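Inulin fructotransferase (Bacillus sp. snu-7, PDB 2INV) probably breaks down inulin by intramolecular fructosyl transfer, releasing a cyclic di-fructose anhydride from the chain. Local coordinates at residues 261-266 with 285-290; 319-324 with 352-357; 325-330 with 359-364; 386-391 with 402-407. All blocks are in the same frame, centred on the assembly; numbering follows the deposited sequence.

Contact 1 of 4, residues 261-266 with 285-290; sequences GCNRCS and GCKENL
Two successive turns of a parallel beta-helix meet here, N263 and R264 lying against K287 and E288; the end-to-end directions of 261-266 and 285-290 differ by only 2°. R264 N donates to K287 O at 2.9 Å. The R264 and E288 side chains run side by side, and a bend at chi2 of the arginine (116°) goes with a salt bridge from NE to E288 OE1 of 3.0 Å. OE1 lies in the guanidinium plane, yet NE stands above the carboxylate plane, the guanidinium and carboxylate planes being 59° apart. On its other branch the arginine meets E240 through NH1, and H295 of the second subunit packs on it. N289 marks the fold: in the manner of the asparagine ladders of parallel beta-helices, its OD1 accepts from C265 N at 2.6 Å. Beyond it regular parallel pairing begins, L290 N reaching C265 O at 3.0 Å. Nearer G285, N263 OD1 takes K287 N in its carbonyl plane at 2.9 Å and a hydrogen bond from a water whose oxygen is 2.8 Å away. That water also donates to G285 O and accepts from K287 NZ, which itself makes a weak bond to N263 OD1.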
loop_
_atom_site.group_PDB
_atom_site.type_symbol
_atom_site.label_atom_id
_atom_site.label_comp_id
_atom_site.label_asym_id
_atom_site.label_seq_id
_atom_site.Cartn_x
_atom_site.Cartn_y
_atom_site.Cartn_z
ATOM N N GLY A 261 23.961 7.311 -4.752
ATOM C CA GLY A 261 24.120 6.881 -6.126
ATOM C C GLY A 261 22.975 6.066 -6.702
ATOM O O GLY A 261 23.214 5.172 -7.512
ATOM N N CYS A 262 21.742 6.327 -6.284
ATOM C CA CYS A 262 20.620 5.584 -6.839
ATOM C C CYS A 262 20.129 6.389 -8.035
ATOM O O CYS A 262 20.260 7.616 -8.055
ATOM C CB CYS A 262 19.505 5.429 -5.803
ATOM S SG CYS A 262 20.041 4.671 -4.257
ATOM N N ASN A 263 19.570 5.711 -9.033
ATOM C CA ASN A 263 19.082 6.418 -10.211
ATOM C C ASN A 263 17.656 6.008 -10.543
ATOM O O ASN A 263 17.263 4.862 -10.342
ATOM C CB ASN A 263 19.977 6.132 -11.422
ATOM C CG ASN A 263 21.412 6.550 -11.196
ATOM O OD1 ASN A 263 21.691 7.679 -10.788
ATOM N ND2 ASN A 263 22.336 5.637 -11.463
ATOM N N ARG A 264 16.887 6.957 -11.062
ATOM C CA ARG A 264 15.506 6.711 -11.444
ATOM C C ARG A 264 14.647 6.061 -10.367
ATOM O O ARG A 264 13.871 5.146 -10.658
ATOM C CB ARG A 264 15.447 5.827 -12.686
ATOM C CG ARG A 264 16.100 6.408 -13.902
ATOM C CD ARG A 264 17.282 5.562 -14.311
ATOM N NE ARG A 264 18.245 6.370 -15.045
ATOM C CZ ARG A 264 19.524 6.061 -15.209
ATOM N NH1 ARG A 264 20.010 4.949 -14.693
ATOM N NH2 ARG A 264 20.322 6.887 -15.869
ATOM N N CYS A 265 14.776 6.510 -9.126
ATOM C CA CYS A 265 13.961 5.936 -8.064
ATOM C C CYS A 265 12.850 6.925 -7.772
ATOM O O CYS A 265 12.850 8.035 -8.328
ATOM C CB CYS A 265 14.795 5.688 -6.804
ATOM S SG CYS A 265 16.141 4.507 -7.038
ATOM N N SER A 266 11.911 6.541 -6.910
ATOM C CA SER A 266 10.811 7.440 -6.595
ATOM C C SER A 266 10.408 7.397 -5.132
ATOM O O SER A 266 10.175 6.321 -4.567
ATOM C CB SER A 266 9.597 7.109 -7.470
ATOM O OG SER A 266 8.474 7.878 -7.090
ATOM N N GLY A 285 26.010 11.627 -6.298
ATOM C CA GLY A 285 25.419 11.583 -7.618
ATOM C C GLY A 285 24.198 10.720 -7.867
ATOM O O GLY A 285 24.296 9.691 -8.536
ATOM N N CYS A 286 23.042 11.129 -7.357
ATOM C CA CYS A 286 21.819 10.379 -7.615
ATOM C C CYS A 286 21.224 11.081 -8.824
ATOM O O CYS A 286 21.127 12.312 -8.844
ATOM C CB CYS A 286 20.861 10.451 -6.421
ATOM S SG CYS A 286 21.415 9.529 -4.971
ATOM N N LYS A 287 20.824 10.311 -9.831
ATOM C CA LYS A 287 20.274 10.906 -11.045
ATOM C C LYS A 287 18.831 10.526 -11.350
ATOM O O LYS A 287 18.400 9.398 -11.111
ATOM C CB LYS A 287 21.125 10.513 -12.265
ATOM C CG LYS A 287 22.588 10.934 -12.214
ATOM C CD LYS A 287 23.287 10.645 -13.551
ATOM C CE LYS A 287 23.296 9.180 -13.913
ATOM N NZ LYS A 287 24.131 8.348 -13.002
ATOM N N GLU A 288 18.094 11.491 -11.886
ATOM C CA GLU A 288 16.718 11.293 -12.325
ATOM C C GLU A 288 15.703 10.685 -11.351
ATOM O O GLU A 288 14.920 9.812 -11.721
ATOM C CB GLU A 288 16.764 10.478 -13.625
ATOM C CG GLU A 288 17.619 11.160 -14.687
ATOM C CD GLU A 288 18.315 10.199 -15.643
ATOM O OE1 GLU A 288 17.727 9.150 -15.973
ATOM O OE2 GLU A 288 19.451 10.502 -16.068
ATOM N N ASN A 289 15.698 11.167 -10.113
ATOM C CA ASN A 289 14.775 10.653 -9.112
ATOM C C ASN A 289 13.612 11.595 -8.854
ATOM O O ASN A 289 13.736 12.820 -8.974
ATOM C CB ASN A 289 15.522 10.379 -7.808
ATOM C CG ASN A 289 16.693 9.443 -8.007
ATOM O OD1 ASN A 289 16.519 8.233 -8.150
ATOM N ND2 ASN A 289 17.896 10.003 -8.041
ATOM N N LEU A 290 12.476 10.997 -8.510
ATOM C CA LEU A 290 11.258 11.736 -8.233
ATOM C C LEU A 290 10.937 11.750 -6.744
ATOM O O LEU A 290 10.735 10.697 -6.129
ATOM C CB LEU A 290 10.108 11.109 -9.016
ATOM C CG LEU A 290 8.696 11.671 -8.847
ATOM C CD1 LEU A 290 8.632 13.104 -9.344
ATOM C CD2 LEU A 290 7.720 10.791 -9.615
HETATM O O HOH W 1 24.381 7.605 -10.128
HETATM O O HOH W 2 20.872 9.065 -17.889
#

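Contact 2 of 4, residues 319-324 with 352-357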
loop_
_atom_site.group_PDB
_atom_site.type_symbol
_atom_site.label_atom_id
_atom_site.label_comp_id
_atom_site.label_asym_id
_atom_site.label_seq_id
_atom_site.Cartn_x
_atom_site.Cartn_y
_atom_site.Cartn_z
ATOM N N VAL A 319 16.890 20.358 4.941
ATOM C CA VAL A 319 16.049 19.247 5.379
ATOM C C VAL A 319 16.093 18.225 4.253
ATOM O O VAL A 319 16.025 17.014 4.485
ATOM C CB VAL A 319 14.588 19.688 5.599
ATOM C CG1 VAL A 319 14.547 20.957 6.429
ATOM C CG2 VAL A 319 13.905 19.914 4.264
ATOM N N VAL A 320 16.193 18.738 3.030
ATOM C CA VAL A 320 16.279 17.905 1.846
ATOM C C VAL A 320 17.563 18.295 1.140
ATOM O O VAL A 320 17.737 19.445 0.707
ATOM C CB VAL A 320 15.072 18.109 0.915
ATOM C CG1 VAL A 320 15.317 17.401 -0.415
ATOM C CG2 VAL A 320 13.817 17.561 1.574
ATOM N N HIS A 321 18.451 17.315 1.029
ATOM C CA HIS A 321 19.760 17.513 0.437
ATOM C C HIS A 321 19.906 16.737 -0.873
ATOM O O HIS A 321 19.797 15.505 -0.896
ATOM C CB HIS A 321 20.791 17.067 1.468
ATOM C CG HIS A 321 22.199 17.402 1.114
ATOM N ND1 HIS A 321 22.932 16.689 0.191
ATOM C CD2 HIS A 321 23.025 18.367 1.585
ATOM C CE1 HIS A 321 24.149 17.198 0.112
ATOM N NE2 HIS A 321 24.230 18.215 0.947
ATOM N N ILE A 322 20.158 17.462 -1.963
ATOM C CA ILE A 322 20.292 16.837 -3.279
ATOM C C ILE A 322 21.643 17.077 -3.952
ATOM O O ILE A 322 22.077 18.226 -4.138
ATOM C CB ILE A 322 19.208 17.345 -4.241
ATOM C CG1 ILE A 322 17.828 17.249 -3.574
ATOM C CG2 ILE A 322 19.222 16.514 -5.521
ATOM C CD1 ILE A 322 17.358 15.844 -3.302
ATOM N N ALA A 323 22.294 15.975 -4.311
ATOM C CA ALA A 323 23.577 16.010 -4.991
ATOM C C ALA A 323 23.408 14.994 -6.113
ATOM O O ALA A 323 23.508 13.785 -5.896
ATOM C CB ALA A 323 24.701 15.581 -4.059
ATOM N N GLY A 324 23.130 15.494 -7.309
ATOM C CA GLY A 324 22.937 14.628 -8.455
ATOM C C GLY A 324 22.311 15.435 -9.574
ATOM O O GLY A 324 22.224 16.666 -9.470
ATOM N N GLN A 352 15.382 24.789 3.526
ATOM C CA GLN A 352 14.446 23.698 3.319
ATOM C C GLN A 352 15.002 22.758 2.263
ATOM O O GLN A 352 15.165 21.557 2.502
ATOM C CB GLN A 352 13.074 24.220 2.877
ATOM C CG GLN A 352 12.320 25.041 3.940
ATOM C CD GLN A 352 12.340 24.413 5.315
ATOM O OE1 GLN A 352 12.008 23.229 5.489
ATOM N NE2 GLN A 352 12.718 25.212 6.313
ATOM N N ILE A 353 15.291 23.300 1.085
ATOM C CA ILE A 353 15.830 22.475 0.011
ATOM C C ILE A 353 17.184 22.974 -0.486
ATOM O O ILE A 353 17.331 24.120 -0.911
ATOM C CB ILE A 353 14.856 22.396 -1.184
ATOM C CG1 ILE A 353 13.578 21.690 -0.743
ATOM C CG2 ILE A 353 15.501 21.647 -2.345
ATOM C CD1 ILE A 353 12.458 21.737 -1.759
ATOM N N LEU A 354 18.183 22.102 -0.407
ATOM C CA LEU A 354 19.525 22.436 -0.860
ATOM C C LEU A 354 19.943 21.543 -2.012
ATOM O O LEU A 354 19.941 20.310 -1.916
ATOM C CB LEU A 354 20.554 22.304 0.267
ATOM C CG LEU A 354 22.004 22.457 -0.199
ATOM C CD1 LEU A 354 22.227 23.866 -0.730
ATOM C CD2 LEU A 354 22.946 22.163 0.956
ATOM N N ILE A 355 20.313 22.197 -3.100
ATOM C CA ILE A 355 20.768 21.526 -4.297
ATOM C C ILE A 355 22.285 21.732 -4.246
ATOM O O ILE A 355 22.823 22.716 -4.747
ATOM C CB ILE A 355 20.090 22.175 -5.532
ATOM C CG1 ILE A 355 18.568 22.180 -5.322
ATOM C CG2 ILE A 355 20.430 21.424 -6.802
ATOM C CD1 ILE A 355 17.955 20.789 -5.157
ATOM N N ALA A 356 22.946 20.787 -3.581
ATOM C CA ALA A 356 24.392 20.779 -3.347
ATOM C C ALA A 356 25.270 20.838 -4.578
ATOM O O ALA A 356 26.333 21.464 -4.570
ATOM C CB ALA A 356 24.760 19.546 -2.522
ATOM N N GLY A 357 24.831 20.162 -5.625
ATOM C CA GLY A 357 25.592 20.146 -6.850
ATOM C C GLY A 357 24.768 19.374 -7.835
ATOM O O GLY A 357 23.843 18.657 -7.458
#
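H321 and L354 lie side by side and point the same way, with H321 CD2 3.8 Å from L354 CD2, on one face of a parallel strand pair in the beta-helix. The methyl of A356 comes against the same ring, its CB 3.6 Å from H321 CE1; Y317 stacks on the imidazole from outside the two segments. The face bearing V320, I322, I353 and I355 is buried and apolar. There I355 CD1 lies alongside I322, 3.8 Å from I322 CB, and V320 and I353 meet more loosely. Both isoleucines carry CG1 beside the backbone N (chi1 -50° for I322 and -53° for I355), consistent with their parallel course. F334 of strand 328-337 and V363 of strand 362-370 pack on I353, and L282 of the preceding coil packs on I322. The backbone sets this register. L354 N donates to V320 O at 2.9 Å with an almost straight N-H...O, and I322 N returns the bond to L354 O, also at 2.9 Å. After I322 the pairing slips by one residue, A323 facing G357, which is a beta bulge; the bond from A356 N to I322 O within it is weak. Where the chain then turns its corner, G324 N reaches G357 O at 3.2 Å from above the carbonyl plane of the glycine.

Contact 3 of 4, residues 325-330 with 359-364; sequences DNNLIS and DANVVA
N361 OD1 is gripped by two donors of N327: the backbone N at 2.9 Å, tilted from the carbonyl plane, and ND2 at 3.1 Å, lying in that plane. The two side chains run alongside each other with amide planes 11° apart, and both carry CG beside the backbone N (chi1 -62° for N327 and -70° for N361), consistent with the two amides lying almost level, N327 ND2 directed at the N361 oxygen. N361 ND2 is satisfied by G324 O. The amide of N327 is likewise used at both ends, OD1 accepting from N289 N and ND2 also donating to C286 O. This is an asparagine ladder, the row of buried amides that runs up the turns of many parallel beta-helices, with each amide bonding backbone as well as its neighbour. A leucine in place of N361 would probably leave N327 N and G324 O without their mates in a buried turn and take one of its holds from the N327 amide. Before the ladder, D325 OD1 accepts from D359 N at 2.7 Å, on the anti side of the carboxylate, and N326 N donates to D359 O at 2.8 Å; D359 OD1 is paired with T384. Beyond it the strands are entered by V362 N to N327 O at 3.0 Å, then I329 N to V362 O, also 3.0 Å. L328 CD1 meets V362 CG1 at 3.6 Å, crossing it. I329 O accepts from A364 N at 3.3 Å and also from N366 ND2, whereas S330 OG bonds D331 of the second subunit.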
loop_
_atom_site.group_PDB
_atom_site.type_symbol
_atom_site.label_atom_id
_atom_site.label_comp_id
_atom_site.label_asym_id
_atom_site.label_seq_id
_atom_site.Cartn_x
_atom_site.Cartn_y
_atom_site.Cartn_z
ATOM N N ASP A 325 21.862 14.764 -10.632
ATOM C CA ASP A 325 21.268 15.473 -11.757
ATOM C C ASP A 325 19.829 15.066 -12.058
ATOM O O ASP A 325 19.373 13.978 -11.702
ATOM C CB ASP A 325 22.086 15.247 -13.036
ATOM C CG ASP A 325 23.580 15.331 -12.803
ATOM O OD1 ASP A 325 24.058 16.333 -12.229
ATOM O OD2 ASP A 325 24.281 14.378 -13.196
ATOM N N ASN A 326 19.132 15.971 -12.733
ATOM C CA ASN A 326 17.765 15.776 -13.190
ATOM C C ASN A 326 16.726 15.227 -12.228
ATOM O O ASN A 326 15.782 14.560 -12.647
ATOM C CB ASN A 326 17.788 14.922 -14.458
ATOM C CG ASN A 326 18.138 15.726 -15.688
ATOM O OD1 ASN A 326 17.351 16.563 -16.136
ATOM N ND2 ASN A 326 19.325 15.483 -16.241
ATOM N N ASN A 327 16.884 15.519 -10.945
ATOM C CA ASN A 327 15.924 15.069 -9.945
ATOM C C ASN A 327 14.769 16.070 -9.880
ATOM O O ASN A 327 14.972 17.273 -10.094
ATOM C CB ASN A 327 16.610 14.948 -8.582
ATOM C CG ASN A 327 17.734 13.927 -8.585
ATOM O OD1 ASN A 327 17.501 12.725 -8.722
ATOM N ND2 ASN A 327 18.963 14.404 -8.434
ATOM N N LEU A 328 13.564 15.576 -9.599
ATOM C CA LEU A 328 12.390 16.438 -9.512
ATOM C C LEU A 328 11.778 16.427 -8.113
ATOM O O LEU A 328 11.068 15.485 -7.738
ATOM C CB LEU A 328 11.319 16.008 -10.523
ATOM C CG LEU A 328 9.971 16.746 -10.416
ATOM C CD1 LEU A 328 10.164 18.224 -10.727
ATOM C CD2 LEU A 328 8.971 16.132 -11.378
ATOM N N ILE A 329 12.054 17.485 -7.355
ATOM C CA ILE A 329 11.526 17.625 -6.007
ATOM C C ILE A 329 10.332 18.566 -6.114
ATOM O O ILE A 329 10.505 19.786 -6.228
ATOM C CB ILE A 329 12.585 18.227 -5.056
ATOM C CG1 ILE A 329 13.872 17.404 -5.127
ATOM C CG2 ILE A 329 12.059 18.257 -3.633
ATOM C CD1 ILE A 329 14.841 17.859 -6.204
ATOM N N SER A 330 9.124 18.008 -6.071
ATOM C CA SER A 330 7.934 18.831 -6.210
ATOM C C SER A 330 6.743 18.373 -5.388
ATOM O O SER A 330 6.749 17.293 -4.796
ATOM C CB SER A 330 7.529 18.869 -7.684
ATOM O OG SER A 330 7.309 17.549 -8.162
ATOM N N ASP A 359 23.278 18.962 -12.183
ATOM C CA ASP A 359 22.730 19.599 -13.348
ATOM C C ASP A 359 21.263 19.301 -13.581
ATOM O O ASP A 359 20.795 18.175 -13.364
ATOM C CB ASP A 359 23.530 19.148 -14.562
ATOM C CG ASP A 359 23.054 19.784 -15.834
ATOM O OD1 ASP A 359 23.113 21.026 -15.934
ATOM O OD2 ASP A 359 22.618 19.037 -16.733
ATOM N N ALA A 360 20.543 20.332 -14.011
ATOM C CA ALA A 360 19.132 20.204 -14.356
ATOM C C ALA A 360 18.123 19.861 -13.265
ATOM O O ALA A 360 16.998 19.467 -13.584
ATOM C CB ALA A 360 19.000 19.204 -15.471
ATOM N N ASN A 361 18.475 20.016 -11.996
ATOM C CA ASN A 361 17.492 19.686 -10.986
ATOM C C ASN A 361 16.330 20.654 -11.062
ATOM O O ASN A 361 16.512 21.839 -11.352
ATOM C CB ASN A 361 18.137 19.641 -9.610
ATOM C CG ASN A 361 19.066 18.458 -9.466
ATOM O OD1 ASN A 361 18.623 17.308 -9.374
ATOM N ND2 ASN A 361 20.367 18.728 -9.452
ATOM N N VAL A 362 15.132 20.122 -10.846
ATOM C CA VAL A 362 13.917 20.916 -10.920
ATOM C C VAL A 362 13.170 20.900 -9.593
ATOM O O VAL A 362 12.872 19.833 -9.048
ATOM C CB VAL A 362 13.007 20.375 -12.033
ATOM C CG1 VAL A 362 11.710 21.160 -12.091
ATOM C CG2 VAL A 362 13.734 20.451 -13.371
ATOM N N VAL A 363 12.883 22.090 -9.077
ATOM C CA VAL A 363 12.179 22.229 -7.816
ATOM C C VAL A 363 10.927 23.074 -8.031
ATOM O O VAL A 363 11.009 24.292 -8.193
ATOM C CB VAL A 363 13.102 22.879 -6.771
ATOM C CG1 VAL A 363 12.357 23.097 -5.473
ATOM C CG2 VAL A 363 14.325 21.994 -6.545
ATOM N N ALA A 364 9.771 22.413 -8.034
ATOM C CA ALA A 364 8.504 23.094 -8.251
ATOM C C ALA A 364 7.397 22.743 -7.261
ATOM O O ALA A 364 7.333 21.629 -6.742
ATOM C CB ALA A 364 8.024 22.832 -9.672
#

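Contact 4 of 4, residues 386-391 with 402-407; sequences SKVLDS and SDTAIR
Strands 387-389 and 405-407 run parallel within 2°, their axes 4.8 Å apart, with K387 facing A405, V388 facing I406 and L389 facing R407. V388 alternates its backbone bonds between the flanking residues: its N donates to A405 O at 2.8 Å and its O accepts from R407 N at 2.8 Å. At the end of the pair R407 NH2 forms a salt bridge with D390 OD2 of 2.8 Å; the carboxylate is at the guanidinium edge, although NH2 approaches from above the carboxylate plane. A turn at chi3 (76°) bends the arginine, and L389 CD2 covers one face of its guanidinium, 4.2 Å over the centre. D390 OD2 also meets R407 of the third subunit, while R407 NH2 meets D390 of the second, so these pairs link the three chains. With alanine in place of D390, both arginines would probably be left short of a counter-charge, where R407 groups of adjacent subunits come close. At the other end one water joins S386 OG (2.7 Å) to T404 OG1 (2.8 Å), T404 OG1 being hydrogen-bonded to S399 as well. The pair lies at the C-terminal end of the beta-helix: K387 and L389 pack on strand 362-370, V388 reaches strands 375-379 and 397-399, and I406 rests on 397-399.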
loop_
_atom_site.group_PDB
_atom_site.type_symbol
_atom_site.label_atom_id
_atom_site.label_comp_id
_atom_site.label_asym_id
_atom_site.label_seq_id
_atom_site.Cartn_x
_atom_site.Cartn_y
_atom_site.Cartn_z
ATOM N N SER A 386 19.571 24.624 -13.067
ATOM C CA SER A 386 18.493 24.239 -12.145
ATOM C C SER A 386 17.242 25.060 -12.446
ATOM O O SER A 386 17.326 26.105 -13.096
ATOM C CB SER A 386 18.899 24.489 -10.686
ATOM O OG SER A 386 20.152 23.904 -10.379
ATOM N N LYS A 387 16.089 24.584 -11.978
ATOM C CA LYS A 387 14.817 25.280 -12.192
ATOM C C LYS A 387 14.033 25.345 -10.886
ATOM O O LYS A 387 13.818 24.316 -10.235
ATOM C CB LYS A 387 13.944 24.543 -13.215
ATOM C CG LYS A 387 14.597 24.263 -14.550
ATOM C CD LYS A 387 14.445 25.420 -15.507
ATOM C CE LYS A 387 14.851 24.990 -16.909
ATOM N NZ LYS A 387 14.936 26.146 -17.835
ATOM N N VAL A 388 13.589 26.538 -10.504
ATOM C CA VAL A 388 12.811 26.669 -9.281
ATOM C C VAL A 388 11.513 27.406 -9.579
ATOM O O VAL A 388 11.520 28.593 -9.939
ATOM C CB VAL A 388 13.602 27.408 -8.185
ATOM C CG1 VAL A 388 12.826 27.396 -6.879
ATOM C CG2 VAL A 388 14.957 26.741 -7.995
ATOM N N LEU A 389 10.408 26.677 -9.438
ATOM C CA LEU A 389 9.079 27.213 -9.707
ATOM C C LEU A 389 8.162 27.098 -8.506
ATOM O O LEU A 389 8.128 26.060 -7.829
ATOM C CB LEU A 389 8.392 26.442 -10.829
ATOM C CG LEU A 389 9.121 25.966 -12.075
ATOM C CD1 LEU A 389 8.156 25.148 -12.924
ATOM C CD2 LEU A 389 9.635 27.148 -12.848
ATOM N N ASP A 390 7.396 28.154 -8.261
ATOM C CA ASP A 390 6.421 28.146 -7.184
ATOM C C ASP A 390 6.876 27.444 -5.910
ATOM O O ASP A 390 6.176 26.582 -5.380
ATOM C CB ASP A 390 5.139 27.514 -7.718
ATOM C CG ASP A 390 4.737 28.098 -9.059
ATOM O OD1 ASP A 390 4.905 29.326 -9.235
ATOM O OD2 ASP A 390 4.252 27.351 -9.935
ATOM N N SER A 391 8.047 27.830 -5.415
ATOM C CA SER A 391 8.582 27.244 -4.193
ATOM C C SER A 391 9.070 28.346 -3.258
ATOM O O SER A 391 9.912 28.111 -2.384
ATOM C CB SER A 391 9.723 26.275 -4.516
ATOM O OG SER A 391 9.241 25.161 -5.244
ATOM N N SER A 402 24.211 31.222 -11.864
ATOM C CA SER A 402 23.621 32.275 -12.656
ATOM C C SER A 402 22.798 31.737 -13.812
ATOM O O SER A 402 22.239 32.522 -14.596
ATOM C CB SER A 402 24.709 33.213 -13.171
ATOM O OG SER A 402 25.653 32.507 -13.964
ATOM N N ASP A 403 22.726 30.413 -13.930
ATOM C CA ASP A 403 21.921 29.838 -14.992
ATOM C C ASP A 403 20.641 29.279 -14.394
ATOM O O ASP A 403 19.888 28.569 -15.065
ATOM C CB ASP A 403 22.664 28.730 -15.737
ATOM C CG ASP A 403 23.682 28.024 -14.871
ATOM O OD1 ASP A 403 23.294 27.403 -13.855
ATOM O OD2 ASP A 403 24.884 28.086 -15.208
ATOM N N THR A 404 20.389 29.601 -13.132
ATOM C CA THR A 404 19.182 29.118 -12.495
ATOM C C THR A 404 17.991 29.918 -12.986
ATOM O O THR A 404 18.034 31.153 -13.049
ATOM C CB THR A 404 19.249 29.244 -10.970
ATOM O OG1 THR A 404 20.306 28.417 -10.462
ATOM C CG2 THR A 404 17.925 28.804 -10.359
ATOM N N ALA A 405 16.935 29.201 -13.351
ATOM C CA ALA A 405 15.709 29.835 -13.807
ATOM C C ALA A 405 14.763 29.767 -12.615
ATOM O O ALA A 405 14.506 28.676 -12.079
ATOM C CB ALA A 405 15.141 29.083 -14.992
ATOM N N ILE A 406 14.262 30.927 -12.200
ATOM C CA ILE A 406 13.375 31.008 -11.049
ATOM C C ILE A 406 12.063 31.718 -11.369
ATOM O O ILE A 406 12.046 32.701 -12.106
ATOM C CB ILE A 406 14.047 31.795 -9.899
ATOM C CG1 ILE A 406 15.390 31.163 -9.532
ATOM C CG2 ILE A 406 13.124 31.849 -8.681
ATOM C CD1 ILE A 406 16.159 31.935 -8.478
ATOM N N ARG A 407 10.965 31.213 -10.807
ATOM C CA ARG A 407 9.652 31.831 -10.979
ATOM C C ARG A 407 9.001 31.966 -9.615
ATOM O O ARG A 407 8.702 30.971 -8.960
ATOM C CB ARG A 407 8.739 31.013 -11.886
ATOM C CG ARG A 407 7.325 31.614 -11.956
ATOM C CD ARG A 407 6.425 30.871 -12.924
ATOM N NE ARG A 407 5.959 29.599 -12.377
ATOM C CZ ARG A 407 5.681 28.536 -13.123
ATOM N NH1 ARG A 407 5.827 28.595 -14.441
ATOM N NH2 ARG A 407 5.249 27.419 -12.558
HETATM O O HOH W 3 17.379 26.658 -15.886
HETATM O O HOH W 4 21.742 26.012 -10.852
HETATM O O HOH W 5 9.686 29.852 -6.406
#

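All four contacts join neighbouring coils of one beta-helix, and all lie on the same side of the chain's centre. Contact 3 is the buried one; contacts 1, 2 and 4 are only partly buried. Contacts 1 and 3 hold consecutive turns, coupled through the asparagine ladder, and both rely on buried amides, though contact 1 adds an outer salt bridge. Contact 2 belongs to the strands just before the turns of contact 3 and is coupled to it at the corner; its backbone pairing is flanked by mainly apolar side chains, and no other subunit touches it. Contact 4 continues the strand line of contact 3 through V363 with K387 and L389, replacing amides by charges shared between subunits. Contacts 1 and 3 also touch the second subunit.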